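Local coordinates for protein amidase, hydantoinase/carbamoylase family (PDB 5I4M) that probably hydrolyses N-carbamoyl-L-amino acids as a two-zinc enzyme of the peptidase M20 family, at residues 97-102 and 427-432; 137-142 and 203-208; 155-160 and 234-239; 306-311 and 321-326. One frame throughout, in Å; residues are numbered along the deposited sequence.

Contact 1: 97-102 and 427-432; sequences APVVTG and SRACEP
Val99 meets the last turn of the C-terminal helix chiefly through one methyl group. With CG1 anti to the backbone N (chi1 174°), its other branch, CG2, lies beside that nitrogen and reaches the helix, coming within 3.6 Å of Ala429 CA and 3.8 Å of Ala429 CB. The same methyl touches the base of the neighbouring side chain, Arg428 CB, at 4.1 Å. No hydrogen bond crosses between the segments, so the fit is one of small apolar groups. In the fold, this packs helix 411-429 against strand 99-103 in the α/β zinc-peptidase core of the M20 family, and Thr101, further along the strand, touches Leu421 and Met425 of the same helix. Arg428 starts toward the strand, but bends at chi2 and chi3 carry its guanidinium away to Glu431, just past the helix end. The two form a salt bridge, with the guanidinium side-on to the carboxylate: NE reaches Glu431 OE2 at 3.0 Å from above the carboxylate plane, whereas NH2 meets the syn lone pair of Glu431 OE1 at 3.2 Å.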
loop_
_atom_site.group_PDB
_atom_site.type_symbol
_atom_site.label_atom_id
_atom_site.label_comp_id
_atom_site.label_asym_id
_atom_site.label_seq_id
_atom_site.Cartn_x
_atom_site.Cartn_y
_atom_site.Cartn_z
ATOM N N ALA A 97 -2.211 32.036 -36.264
ATOM C CA ALA A 97 -2.393 31.175 -35.111
ATOM C C ALA A 97 -2.604 29.735 -35.573
ATOM O O ALA A 97 -3.254 29.499 -36.598
ATOM C CB ALA A 97 -3.584 31.644 -34.272
ATOM N N PRO A 98 -2.056 28.756 -34.862
ATOM C CA PRO A 98 -2.116 27.377 -35.346
ATOM C C PRO A 98 -3.433 26.699 -35.015
ATOM O O PRO A 98 -4.130 27.058 -34.064
ATOM C CB PRO A 98 -0.962 26.697 -34.597
ATOM C CG PRO A 98 -0.908 27.446 -33.286
ATOM C CD PRO A 98 -1.214 28.887 -33.659
ATOM N N VAL A 99 -3.770 25.707 -35.831
ATOM C CA VAL A 99 -4.771 24.713 -35.471
ATOM C C VAL A 99 -4.014 23.541 -34.869
ATOM O O VAL A 99 -3.123 22.978 -35.512
ATOM C CB VAL A 99 -5.603 24.278 -36.685
ATOM C CG1 VAL A 99 -6.521 23.135 -36.300
ATOM C CG2 VAL A 99 -6.411 25.462 -37.211
ATOM N N VAL A 100 -4.327 23.196 -33.627
ATOM C CA VAL A 100 -3.497 22.227 -32.924
ATOM C C VAL A 100 -4.301 20.970 -32.643
ATOM O O VAL A 100 -5.530 20.988 -32.532
ATOM C CB VAL A 100 -2.896 22.780 -31.617
ATOM C CG1 VAL A 100 -2.265 24.162 -31.856
ATOM C CG2 VAL A 100 -3.937 22.830 -30.538
ATOM N N THR A 101 -3.581 19.861 -32.547
ATOM C CA THR A 101 -4.149 18.610 -32.095
ATOM C C THR A 101 -3.116 17.954 -31.201
ATOM O O THR A 101 -1.976 18.407 -31.100
ATOM C CB THR A 101 -4.519 17.690 -33.266
ATOM O OG1 THR A 101 -5.326 16.612 -32.788
ATOM C CG2 THR A 101 -3.260 17.120 -33.920
ATOM N N GLY A 102 -3.508 16.868 -30.562
ATOM C CA GLY A 102 -2.546 16.200 -29.726
ATOM C C GLY A 102 -3.166 15.643 -28.474
ATOM O O GLY A 102 -4.375 15.768 -28.244
ATOM N N SER A 427 -10.672 21.726 -42.097
ATOM C CA SER A 427 -11.738 22.712 -42.187
ATOM C C SER A 427 -11.340 24.020 -41.515
ATOM O O SER A 427 -11.564 25.104 -42.064
ATOM C CB SER A 427 -13.009 22.142 -41.564
ATOM O OG SER A 427 -14.089 23.042 -41.702
ATOM N N ARG A 428 -10.725 23.945 -40.339
ATOM C CA ARG A 428 -10.378 25.171 -39.639
ATOM C C ARG A 428 -9.040 25.749 -40.085
ATOM O O ARG A 428 -8.878 26.977 -40.099
ATOM C CB ARG A 428 -10.370 24.911 -38.133
ATOM C CG ARG A 428 -11.641 24.202 -37.672
ATOM C CD ARG A 428 -12.351 24.958 -36.589
ATOM N NE ARG A 428 -12.570 26.359 -36.928
ATOM C CZ ARG A 428 -12.993 27.269 -36.055
ATOM N NH1 ARG A 428 -13.245 26.923 -34.796
ATOM N NH2 ARG A 428 -13.164 28.528 -36.434
ATOM N N ALA A 429 -8.082 24.900 -40.458
ATOM C CA ALA A 429 -6.760 25.396 -40.816
ATOM C C ALA A 429 -6.745 26.053 -42.185
ATOM O O ALA A 429 -5.792 26.770 -42.505
ATOM C CB ALA A 429 -5.731 24.260 -40.772
ATOM N N CYS A 430 -7.778 25.834 -42.994
ATOM C CA CYS A 430 -7.879 26.447 -44.305
ATOM C C CYS A 430 -8.781 27.675 -44.310
ATOM O O CYS A 430 -9.045 28.232 -45.379
ATOM C CB CYS A 430 -8.359 25.418 -45.326
ATOM S SG CYS A 430 -7.059 24.227 -45.731
ATOM N N GLU A 431 -9.255 28.108 -43.151
ATOM C CA GLU A 431 -9.968 29.379 -43.077
ATOM C C GLU A 431 -8.986 30.509 -43.371
ATOM O O GLU A 431 -7.871 30.508 -42.841
ATOM C CB GLU A 431 -10.609 29.552 -41.700
ATOM C CG GLU A 431 -11.682 28.512 -41.411
ATOM C CD GLU A 431 -12.182 28.528 -39.976
ATOM O OE1 GLU A 431 -11.773 29.409 -39.191
ATOM O OE2 GLU A 431 -12.986 27.637 -39.629
ATOM N N PRO A 432 -9.338 31.460 -44.232
ATOM C CA PRO A 432 -8.394 32.535 -44.562
ATOM C C PRO A 432 -8.101 33.398 -43.348
ATOM O O PRO A 432 -8.949 33.578 -42.471
ATOM C CB PRO A 432 -9.125 33.333 -45.650
ATOM C CG PRO A 432 -10.128 32.366 -46.219
ATOM C CD PRO A 432 -10.550 31.502 -45.060
#

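Contact 2: 137-142 and 203-208; sequences TEHPVE and KLHAAF
His139 and His205 sit in the loops that lead into strands 141-145 and 206-212, their CA atoms 8.0 Å apart, a gap that only side chains bridge. Within 137-142 the turn is tightened by Thr137 OG1, which donates to His139 O at 2.6 Å. Both following strands pair in parallel with strand 99-103, one on each flank, and backbone bonds tie Val99 to Pro140 and Glu142, and Val100 to Ala206 and Phe208. The contact thus lies beside the start of strand 99-103, in the parallel part of the M20 catalytic core. Across it the imidazoles of His139 and His205 form a face-to-face stack, with centroids 3.8 Å apart and planes inclined by 17°. His139 CE1 lies over the centre of the His205 ring and comes within 3.4 Å of His205 ND1, and His205 CD2 in turn sits over the His139 ring. The side chains approach at about a right angle: His205 extends its CG anti to the backbone N (chi1 -178°), while His139 turns its CG beside its own nitrogen (chi1 -61°). Hydrogen bonds from His139 ND1 to Ala97 O and from His205 NE2 to Glu431 OE1 help fix the rotation of the two rings.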
loop_
_atom_site.group_PDB
_atom_site.type_symbol
_atom_site.label_atom_id
_atom_site.label_comp_id
_atom_site.label_asym_id
_atom_site.label_seq_id
_atom_site.Cartn_x
_atom_site.Cartn_y
_atom_site.Cartn_z
ATOM N N THR A 137 -1.857 24.501 -45.939
ATOM C CA THR A 137 -2.883 25.097 -45.097
ATOM C C THR A 137 -2.610 26.584 -44.900
ATOM O O THR A 137 -1.473 27.049 -45.000
ATOM C CB THR A 137 -2.956 24.398 -43.734
ATOM O OG1 THR A 137 -1.699 24.534 -43.052
ATOM C CG2 THR A 137 -3.275 22.918 -43.912
ATOM N N GLU A 138 -3.677 27.331 -44.606
ATOM C CA GLU A 138 -3.524 28.756 -44.324
ATOM C C GLU A 138 -2.893 28.970 -42.950
ATOM O O GLU A 138 -1.891 29.682 -42.812
ATOM C CB GLU A 138 -4.883 29.449 -44.412
ATOM C CG GLU A 138 -4.820 30.961 -44.292
ATOM C CD GLU A 138 -4.618 31.655 -45.634
ATOM O OE1 GLU A 138 -4.856 32.883 -45.695
ATOM O OE2 GLU A 138 -4.236 30.975 -46.618
ATOM N N HIS A 139 -3.465 28.366 -41.937
ATOM C CA HIS A 139 -2.905 28.372 -40.600
ATOM C C HIS A 139 -1.872 27.257 -40.466
ATOM O O HIS A 139 -2.043 26.181 -41.041
ATOM C CB HIS A 139 -4.003 28.161 -39.551
ATOM C CG HIS A 139 -5.058 29.224 -39.544
ATOM N ND1 HIS A 139 -5.103 30.220 -38.591
ATOM C CD2 HIS A 139 -6.115 29.438 -40.363
ATOM C CE1 HIS A 139 -6.144 31.003 -38.825
ATOM N NE2 HIS A 139 -6.772 30.551 -39.896
ATOM N N PRO A 140 -0.814 27.466 -39.685
ATOM C CA PRO A 140 0.053 26.344 -39.337
ATOM C C PRO A 140 -0.741 25.302 -38.566
ATOM O O PRO A 140 -1.780 25.589 -37.968
ATOM C CB PRO A 140 1.140 26.984 -38.463
ATOM C CG PRO A 140 0.493 28.214 -37.904
ATOM C CD PRO A 140 -0.416 28.706 -38.997
ATOM N N VAL A 141 -0.241 24.073 -38.603
ATOM C CA VAL A 141 -0.839 22.948 -37.899
ATOM C C VAL A 141 0.196 22.409 -36.923
ATOM O O VAL A 141 1.383 22.331 -37.254
ATOM C CB VAL A 141 -1.300 21.861 -38.894
ATOM C CG1 VAL A 141 -1.583 20.554 -38.180
ATOM C CG2 VAL A 141 -2.535 22.341 -39.682
ATOM N N GLU A 142 -0.237 22.077 -35.708
ATOM C CA GLU A 142 0.685 21.547 -34.713
ATOM C C GLU A 142 0.134 20.275 -34.090
ATOM O O GLU A 142 -1.076 20.133 -33.909
ATOM C CB GLU A 142 0.951 22.571 -33.588
ATOM C CG GLU A 142 1.683 23.825 -34.041
ATOM C CD GLU A 142 2.044 24.741 -32.880
ATOM O OE1 GLU A 142 2.536 25.857 -33.127
ATOM O OE2 GLU A 142 1.826 24.348 -31.717
ATOM N N LYS A 203 -1.834 32.469 -28.841
ATOM C CA LYS A 203 -3.197 32.267 -29.302
ATOM C C LYS A 203 -3.256 31.030 -30.188
ATOM O O LYS A 203 -2.410 30.839 -31.066
ATOM C CB LYS A 203 -3.701 33.486 -30.069
ATOM N N LEU A 204 -4.245 30.184 -29.944
ATOM C CA LEU A 204 -4.537 29.059 -30.816
ATOM C C LEU A 204 -5.785 29.378 -31.624
ATOM O O LEU A 204 -6.763 29.902 -31.087
ATOM C CB LEU A 204 -4.752 27.775 -30.009
ATOM C CG LEU A 204 -3.650 27.429 -29.000
ATOM C CD1 LEU A 204 -3.995 26.163 -28.209
ATOM C CD2 LEU A 204 -2.301 27.281 -29.694
ATOM N N HIS A 205 -5.747 29.063 -32.917
ATOM C CA HIS A 205 -6.915 29.296 -33.759
ATOM C C HIS A 205 -8.032 28.314 -33.429
ATOM O O HIS A 205 -9.205 28.704 -33.340
ATOM C CB HIS A 205 -6.529 29.190 -35.233
ATOM C CG HIS A 205 -7.658 29.471 -36.169
ATOM N ND1 HIS A 205 -8.303 30.688 -36.209
ATOM C CD2 HIS A 205 -8.264 28.693 -37.096
ATOM C CE1 HIS A 205 -9.255 30.648 -37.124
ATOM N NE2 HIS A 205 -9.253 29.447 -37.676
ATOM N N ALA A 206 -7.686 27.041 -33.245
ATOM C CA ALA A 206 -8.636 25.993 -32.894
ATOM C C ALA A 206 -7.840 24.788 -32.428
ATOM O O ALA A 206 -6.662 24.644 -32.760
ATOM C CB ALA A 206 -9.538 25.613 -34.071
ATOM N N ALA A 207 -8.500 23.920 -31.663
ATOM C CA ALA A 207 -7.859 22.723 -31.134
ATOM C C ALA A 207 -8.828 21.554 -31.225
ATOM O O ALA A 207 -10.033 21.722 -31.020
ATOM C CB ALA A 207 -7.412 22.926 -29.683
ATOM N N PHE A 208 -8.305 20.379 -31.581
ATOM C CA PHE A 208 -9.078 19.146 -31.611
ATOM C C PHE A 208 -8.235 18.051 -30.977
ATOM O O PHE A 208 -7.038 17.967 -31.248
ATOM C CB PHE A 208 -9.443 18.714 -33.042
ATOM C CG PHE A 208 -10.316 19.683 -33.781
ATOM C CD1 PHE A 208 -11.696 19.579 -33.715
ATOM C CD2 PHE A 208 -9.757 20.682 -34.560
ATOM C CE1 PHE A 208 -12.507 20.474 -34.398
ATOM C CE2 PHE A 208 -10.551 21.570 -35.252
ATOM C CZ PHE A 208 -11.935 21.468 -35.172
#

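Contact 3: 155-160 and 234-239; sequences APAMVA and QRWYEI. With 3PG (3-phosphoglyceric acid), chain E.
Trp236 brings its six-membered ring against Pro156 and Ala157, and these three residues carry the contact. Ala157 CB touches Trp236 CH2 at 3.6 Å, and Pro156 CB lies 4.0 Å from Trp236 CE3; both approach the indole obliquely. The cis peptide bond before Pro156 gives the 155-160 loop a sharp bend next to the ring, and Trp236 CZ3 also comes within 3.6 Å of the backbone N of Ala157. With its CG beside the backbone N (chi1 -65°), the indole reaches from the strand to the wall of the ligand pocket. The bound 3-phosphoglyceric acid lies at its edge, with 3PG O1 3.9 Å from Trp236 CZ2. Ala157 CB faces the ligand as well, 3.8 Å from 3PG O3. Next to it, the bends at chi2 and chi3 of Met158 bring its SD to 3.3 Å from 3PG O3, and from the strand Gln234 NE2 gives a weak hydrogen bond to 3PG O2 at 3.3 Å. Phe344 stacks edge-to-face on Trp236, and Arg295 of the second subunit packs against the same indole. The loop precedes helix 159-164, while strand 225-242 runs between antiparallel strands 297-310 and 337-350, so the contact brings the loop after the zinc ligand Glu150 against the sheet associated with M20 dimerisation.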
loop_
_atom_site.group_PDB
_atom_site.type_symbol
_atom_site.label_atom_id
_atom_site.label_comp_id
_atom_site.label_asym_id
_atom_site.label_seq_id
_atom_site.Cartn_x
_atom_site.Cartn_y
_atom_site.Cartn_z
ATOM N N ALA A 155 0.221 13.998 -9.106
ATOM C CA ALA A 155 -1.177 14.360 -9.200
ATOM C C ALA A 155 -1.341 15.876 -9.083
ATOM O O ALA A 155 -0.507 16.547 -8.473
ATOM C CB ALA A 155 -1.996 13.672 -8.098
ATOM N N PRO A 156 -2.402 16.450 -9.645
ATOM C CA PRO A 156 -3.495 15.782 -10.345
ATOM C C PRO A 156 -3.257 15.656 -11.841
ATOM O O PRO A 156 -2.148 15.885 -12.332
ATOM C CB PRO A 156 -4.677 16.711 -10.068
ATOM C CG PRO A 156 -4.054 18.057 -10.101
ATOM C CD PRO A 156 -2.694 17.880 -9.436
ATOM N N ALA A 157 -4.320 15.308 -12.560
ATOM C CA ALA A 157 -4.259 15.145 -14.002
ATOM C C ALA A 157 -4.197 16.494 -14.717
ATOM O O ALA A 157 -4.544 17.541 -14.164
ATOM C CB ALA A 157 -5.484 14.380 -14.493
ATOM N N MET A 158 -3.742 16.447 -15.971
ATOM C CA MET A 158 -3.904 17.545 -16.923
ATOM C C MET A 158 -3.203 18.826 -16.464
ATOM O O MET A 158 -3.596 19.930 -16.845
ATOM C CB MET A 158 -5.391 17.811 -17.177
ATOM C CG MET A 158 -6.136 16.613 -17.780
ATOM S SD MET A 158 -7.847 16.481 -17.188
ATOM C CE MET A 158 -8.480 18.105 -17.592
ATOM N N VAL A 159 -2.158 18.710 -15.640
ATOM C CA VAL A 159 -1.617 19.928 -15.043
ATOM C C VAL A 159 -0.849 20.736 -16.082
ATOM O O VAL A 159 -0.862 21.971 -16.050
ATOM C CB VAL A 159 -0.754 19.586 -13.811
ATOM C CG1 VAL A 159 0.041 20.794 -13.352
ATOM C CG2 VAL A 159 -1.656 19.132 -12.677
ATOM N N ALA A 160 -0.198 20.072 -17.036
ATOM C CA ALA A 160 0.631 20.811 -17.985
ATOM C C ALA A 160 -0.218 21.590 -18.983
ATOM O O ALA A 160 0.132 22.723 -19.343
ATOM C CB ALA A 160 1.589 19.857 -18.704
ATOM N N GLN A 234 -14.876 17.123 -12.615
ATOM C CA GLN A 234 -14.217 16.228 -11.671
ATOM C C GLN A 234 -13.798 16.987 -10.420
ATOM O O GLN A 234 -13.493 18.182 -10.467
ATOM C CB GLN A 234 -12.967 15.577 -12.267
ATOM C CG GLN A 234 -13.176 14.892 -13.607
ATOM C CD GLN A 234 -12.053 13.914 -13.913
ATOM O OE1 GLN A 234 -11.724 13.069 -13.091
ATOM N NE2 GLN A 234 -11.451 14.040 -15.090
ATOM N N ARG A 235 -13.779 16.266 -9.303
ATOM C CA ARG A 235 -13.161 16.708 -8.063
ATOM C C ARG A 235 -12.337 15.542 -7.539
ATOM O O ARG A 235 -12.866 14.439 -7.396
ATOM C CB ARG A 235 -14.215 17.126 -7.018
ATOM C CG ARG A 235 -14.965 18.445 -7.322
ATOM C CD ARG A 235 -16.082 18.689 -6.292
ATOM N NE ARG A 235 -16.895 19.868 -6.594
ATOM C CZ ARG A 235 -16.825 21.013 -5.926
ATOM N NH1 ARG A 235 -15.974 21.134 -4.910
ATOM N NH2 ARG A 235 -17.616 22.035 -6.262
ATOM N N TRP A 236 -11.050 15.777 -7.273
ATOM C CA TRP A 236 -10.171 14.780 -6.676
ATOM C C TRP A 236 -9.726 15.233 -5.291
ATOM O O TRP A 236 -9.519 16.426 -5.048
ATOM C CB TRP A 236 -8.914 14.543 -7.519
ATOM C CG TRP A 236 -9.127 13.947 -8.881
ATOM C CD1 TRP A 236 -10.306 13.790 -9.551
ATOM C CD2 TRP A 236 -8.102 13.433 -9.737
ATOM N NE1 TRP A 236 -10.078 13.204 -10.784
ATOM C CE2 TRP A 236 -8.730 12.975 -10.916
ATOM C CE3 TRP A 236 -6.710 13.311 -9.612
ATOM C CZ2 TRP A 236 -8.009 12.404 -11.973
ATOM C CZ3 TRP A 236 -5.998 12.736 -10.654
ATOM C CH2 TRP A 236 -6.648 12.291 -11.819
ATOM N N TYR A 237 -9.534 14.260 -4.402
ATOM C CA TYR A 237 -9.206 14.537 -3.010
ATOM C C TYR A 237 -8.053 13.657 -2.557
ATOM O O TYR A 237 -7.835 12.568 -3.091
ATOM C CB TYR A 237 -10.392 14.267 -2.071
ATOM C CG TYR A 237 -11.664 14.957 -2.461
ATOM C CD1 TYR A 237 -12.469 14.452 -3.479
ATOM C CD2 TYR A 237 -12.078 16.105 -1.804
ATOM C CE1 TYR A 237 -13.640 15.082 -3.838
ATOM C CE2 TYR A 237 -13.260 16.739 -2.153
ATOM C CZ TYR A 237 -14.032 16.219 -3.172
ATOM O OH TYR A 237 -15.205 16.846 -3.529
ATOM N N GLU A 238 -7.347 14.142 -1.534
ATOM C CA GLU A 238 -6.397 13.364 -0.755
ATOM C C GLU A 238 -6.818 13.434 0.707
ATOM O O GLU A 238 -7.058 14.525 1.237
ATOM C CB GLU A 238 -4.966 13.890 -0.929
ATOM C CG GLU A 238 -4.389 13.614 -2.324
ATOM C CD GLU A 238 -2.962 14.114 -2.513
ATOM O OE1 GLU A 238 -2.371 13.817 -3.577
ATOM O OE2 GLU A 238 -2.425 14.789 -1.608
ATOM N N ILE A 239 -6.926 12.278 1.351
ATOM C CA ILE A 239 -7.356 12.207 2.743
ATOM C C ILE A 239 -6.341 11.375 3.507
ATOM O O ILE A 239 -5.981 10.277 3.071
ATOM C CB ILE A 239 -8.759 11.588 2.878
ATOM C CG1 ILE A 239 -9.793 12.466 2.177
ATOM C CG2 ILE A 239 -9.129 11.451 4.352
ATOM C CD1 ILE A 239 -11.178 11.833 2.083
HETATM C C1 3PG E . -8.919 11.135 -15.969
HETATM O O1 3PG E . -8.786 10.257 -15.097
HETATM O O2 3PG E . -10.017 11.387 -16.512
HETATM C C2 3PG E . -7.700 11.914 -16.367
HETATM O O3 3PG E . -8.083 13.158 -16.981
HETATM C C3 3PG E . -6.916 11.089 -17.362
HETATM O O1P 3PG E . -7.691 10.922 -18.551
HETATM P P 3PG E . -7.263 9.765 -19.627
HETATM O O2P 3PG E . -5.766 9.872 -19.796
HETATM O O3P 3PG E . -7.682 8.468 -18.949
HETATM O O4P 3PG E . -8.048 10.143 -20.896
#

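Contact 4: 306-311 and 321-326; sequences VDFRHP and AALRDG. With 3PG (3-phosphoglyceric acid), chain E.
Leu323 supplies the helix side of an apolar contact with Phe308 and Val306. Its CB meets the rim of the phenyl ring, near the ring plane, 3.5 Å from Phe308 CE2. Because CG stands anti to the backbone N (chi1 175°), the leucine extends toward the strand, and CD2 meets Val306 CG1 tip to tip at 4.0 Å. Val306 CG1 also lies above a face of the Phe308 ring, offset toward its rim, so the three side chains touch one another. Val270 and Ile273 of helix 259-276 extend this core. The packing joins strand 297-310 to helix 313-334, a strand-turn-helix unit within the M20 dimerisation region.

Polar bonding belongs to the other face of the strand. A salt bridge of two nearly straight bonds links Arg309 to Asp307, NE to OD1 at 2.8 Å (170°) and NH2 to OD2 at 2.9 Å (164°), each using the syn lone pair of the oxygen. From the same guanidinium, NH1 bonds 3PG O2 and NH2 bonds 3PG O1, both at 2.8 Å; NH1 has a further bond to Gly376 O. His247 and Asn296 of the second subunit also bind the ligand.

The strand therefore separates two chemistries: one face is buried in hydrocarbon, and on the other an arginine held flat by a second-shell aspartate presents an edge to the carboxylate of the ligand, so that Asp307 probably preorients Arg309 for carboxylate recognition.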
loop_
_atom_site.group_PDB
_atom_site.type_symbol
_atom_site.label_atom_id
_atom_site.label_comp_id
_atom_site.label_asym_id
_atom_site.label_seq_id
_atom_site.Cartn_x
_atom_site.Cartn_y
_atom_site.Cartn_z
ATOM N N VAL A 306 -9.784 10.184 -3.329
ATOM C CA VAL A 306 -11.171 10.106 -3.761
ATOM C C VAL A 306 -11.282 10.774 -5.116
ATOM O O VAL A 306 -10.671 11.821 -5.355
ATOM C CB VAL A 306 -12.132 10.750 -2.749
ATOM C CG1 VAL A 306 -13.568 10.657 -3.252
ATOM C CG2 VAL A 306 -12.000 10.054 -1.425
ATOM N N ASP A 307 -12.032 10.138 -6.012
ATOM C CA ASP A 307 -12.236 10.577 -7.387
ATOM C C ASP A 307 -13.741 10.692 -7.574
ATOM O O ASP A 307 -14.450 9.684 -7.481
ATOM C CB ASP A 307 -11.616 9.558 -8.354
ATOM C CG ASP A 307 -11.768 9.935 -9.826
ATOM O OD1 ASP A 307 -12.896 10.187 -10.298
ATOM O OD2 ASP A 307 -10.731 9.934 -10.520
ATOM N N PHE A 308 -14.228 11.915 -7.794
ATOM C CA PHE A 308 -15.644 12.192 -8.024
ATOM C C PHE A 308 -15.815 12.837 -9.391
ATOM O O PHE A 308 -15.052 13.734 -9.756
ATOM C CB PHE A 308 -16.225 13.185 -7.001
ATOM C CG PHE A 308 -16.638 12.592 -5.666
ATOM C CD1 PHE A 308 -16.852 11.237 -5.491
ATOM C CD2 PHE A 308 -16.854 13.443 -4.591
ATOM C CE1 PHE A 308 -17.259 10.742 -4.256
ATOM C CE2 PHE A 308 -17.262 12.956 -3.352
ATOM C CZ PHE A 308 -17.467 11.610 -3.181
ATOM N N ARG A 309 -16.846 12.426 -10.133
ATOM C CA ARG A 309 -17.138 13.047 -11.424
ATOM C C ARG A 309 -18.644 13.111 -11.634
ATOM O O ARG A 309 -19.378 12.213 -11.207
ATOM C CB ARG A 309 -16.507 12.263 -12.590
ATOM C CG ARG A 309 -15.119 11.741 -12.261
ATOM C CD ARG A 309 -14.487 11.032 -13.444
ATOM N NE ARG A 309 -13.184 10.521 -13.040
ATOM C CZ ARG A 309 -12.163 10.340 -13.867
ATOM N NH1 ARG A 309 -12.298 10.612 -15.163
ATOM N NH2 ARG A 309 -11.000 9.923 -13.389
ATOM N N HIS A 310 -19.099 14.179 -12.296
ATOM C CA HIS A 310 -20.491 14.258 -12.729
ATOM C C HIS A 310 -20.598 15.286 -13.845
ATOM O O HIS A 310 -19.841 16.267 -13.855
ATOM C CB HIS A 310 -21.429 14.632 -11.564
ATOM C CG HIS A 310 -22.864 14.288 -11.817
ATOM N ND1 HIS A 310 -23.715 15.117 -12.514
ATOM C CD2 HIS A 310 -23.591 13.194 -11.486
ATOM C CE1 HIS A 310 -24.903 14.549 -12.611
ATOM N NE2 HIS A 310 -24.856 13.380 -11.993
ATOM N N PRO A 311 -21.521 15.098 -14.794
ATOM C CA PRO A 311 -21.690 16.093 -15.865
ATOM C C PRO A 311 -22.375 17.369 -15.421
ATOM O O PRO A 311 -22.426 18.321 -16.208
ATOM C CB PRO A 311 -22.555 15.358 -16.896
ATOM C CG PRO A 311 -23.290 14.304 -16.078
ATOM C CD PRO A 311 -22.280 13.861 -15.067
ATOM N N ALA A 321 -20.082 17.808 -0.848
ATOM C CA ALA A 321 -20.569 18.093 0.498
ATOM C C ALA A 321 -20.869 16.803 1.252
ATOM O O ALA A 321 -20.610 16.705 2.459
ATOM C CB ALA A 321 -21.808 18.993 0.435
ATOM N N ALA A 322 -21.379 15.791 0.544
ATOM C CA ALA A 322 -21.689 14.512 1.175
ATOM C C ALA A 322 -20.427 13.800 1.621
ATOM O O ALA A 322 -20.404 13.181 2.692
ATOM C CB ALA A 322 -22.490 13.628 0.217
ATOM N N LEU A 323 -19.367 13.864 0.813
ATOM C CA LEU A 323 -18.094 13.282 1.233
ATOM C C LEU A 323 -17.570 13.963 2.493
ATOM O O LEU A 323 -17.173 13.295 3.452
ATOM C CB LEU A 323 -17.065 13.380 0.109
ATOM C CG LEU A 323 -15.660 12.907 0.514
ATOM C CD1 LEU A 323 -15.624 11.400 0.623
ATOM C CD2 LEU A 323 -14.612 13.398 -0.484
ATOM N N ARG A 324 -17.540 15.302 2.504
ATOM C CA ARG A 324 -16.939 15.992 3.643
ATOM C C ARG A 324 -17.719 15.717 4.921
ATOM O O ARG A 324 -17.130 15.509 5.988
ATOM C CB ARG A 324 -16.853 17.492 3.369
ATOM C CG ARG A 324 -15.885 17.820 2.239
ATOM C CD ARG A 324 -15.987 19.278 1.850
ATOM N NE ARG A 324 -15.173 19.591 0.678
ATOM C CZ ARG A 324 -13.938 20.062 0.746
ATOM N NH1 ARG A 324 -13.373 20.257 1.930
ATOM N NH2 ARG A 324 -13.274 20.343 -0.364
ATOM N N ASP A 325 -19.043 15.680 4.816
ATOM C CA ASP A 325 -19.883 15.372 5.968
ATOM C C ASP A 325 -19.673 13.938 6.437
ATOM O O ASP A 325 -19.515 13.679 7.638
ATOM C CB ASP A 325 -21.348 15.610 5.601
ATOM C CG ASP A 325 -22.285 15.333 6.749
ATOM O OD1 ASP A 325 -22.176 16.028 7.778
ATOM O OD2 ASP A 325 -23.138 14.429 6.617
ATOM N N GLY A 326 -19.671 12.986 5.500
ATOM C CA GLY A 326 -19.558 11.591 5.886
ATOM C C GLY A 326 -18.185 11.253 6.430
ATOM O O GLY A 326 -18.053 10.429 7.338
HETATM C C1 3PG E . -8.919 11.135 -15.969
HETATM O O1 3PG E . -8.786 10.257 -15.097
HETATM O O2 3PG E . -10.017 11.387 -16.512
HETATM C C2 3PG E . -7.700 11.914 -16.367
HETATM O O3 3PG E . -8.083 13.158 -16.981
HETATM C C3 3PG E . -6.916 11.089 -17.362
HETATM O O1P 3PG E . -7.691 10.922 -18.551
HETATM P P 3PG E . -7.263 9.765 -19.627
HETATM O O2P 3PG E . -5.766 9.872 -19.796
HETATM O O3P 3PG E . -7.682 8.468 -18.949
HETATM O O4P 3PG E . -8.048 10.143 -20.896
#

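Overall arrangement
The four contacts fall into two groups, contacts 1 and 2 on one side of the chain's centre and contact 4 on the other, with contact 3 nearer the middle. Contacts 1 and 2, with centres 3 Å apart, share strand 99-103 and its parallel neighbours, and hydrogen bonds between their side chains and backbones tie them together. Contacts 3 and 4, with centres 13 Å apart, are joined by backbone pairing of strands 225-242 and 297-310, and both touch the ligand and the second subunit. Along the chain, contact 1 encloses the others, contacts 2 and 3 interleave, and contact 4 follows, so the chain leaves the core, builds the dimerisation region and returns to complete the core.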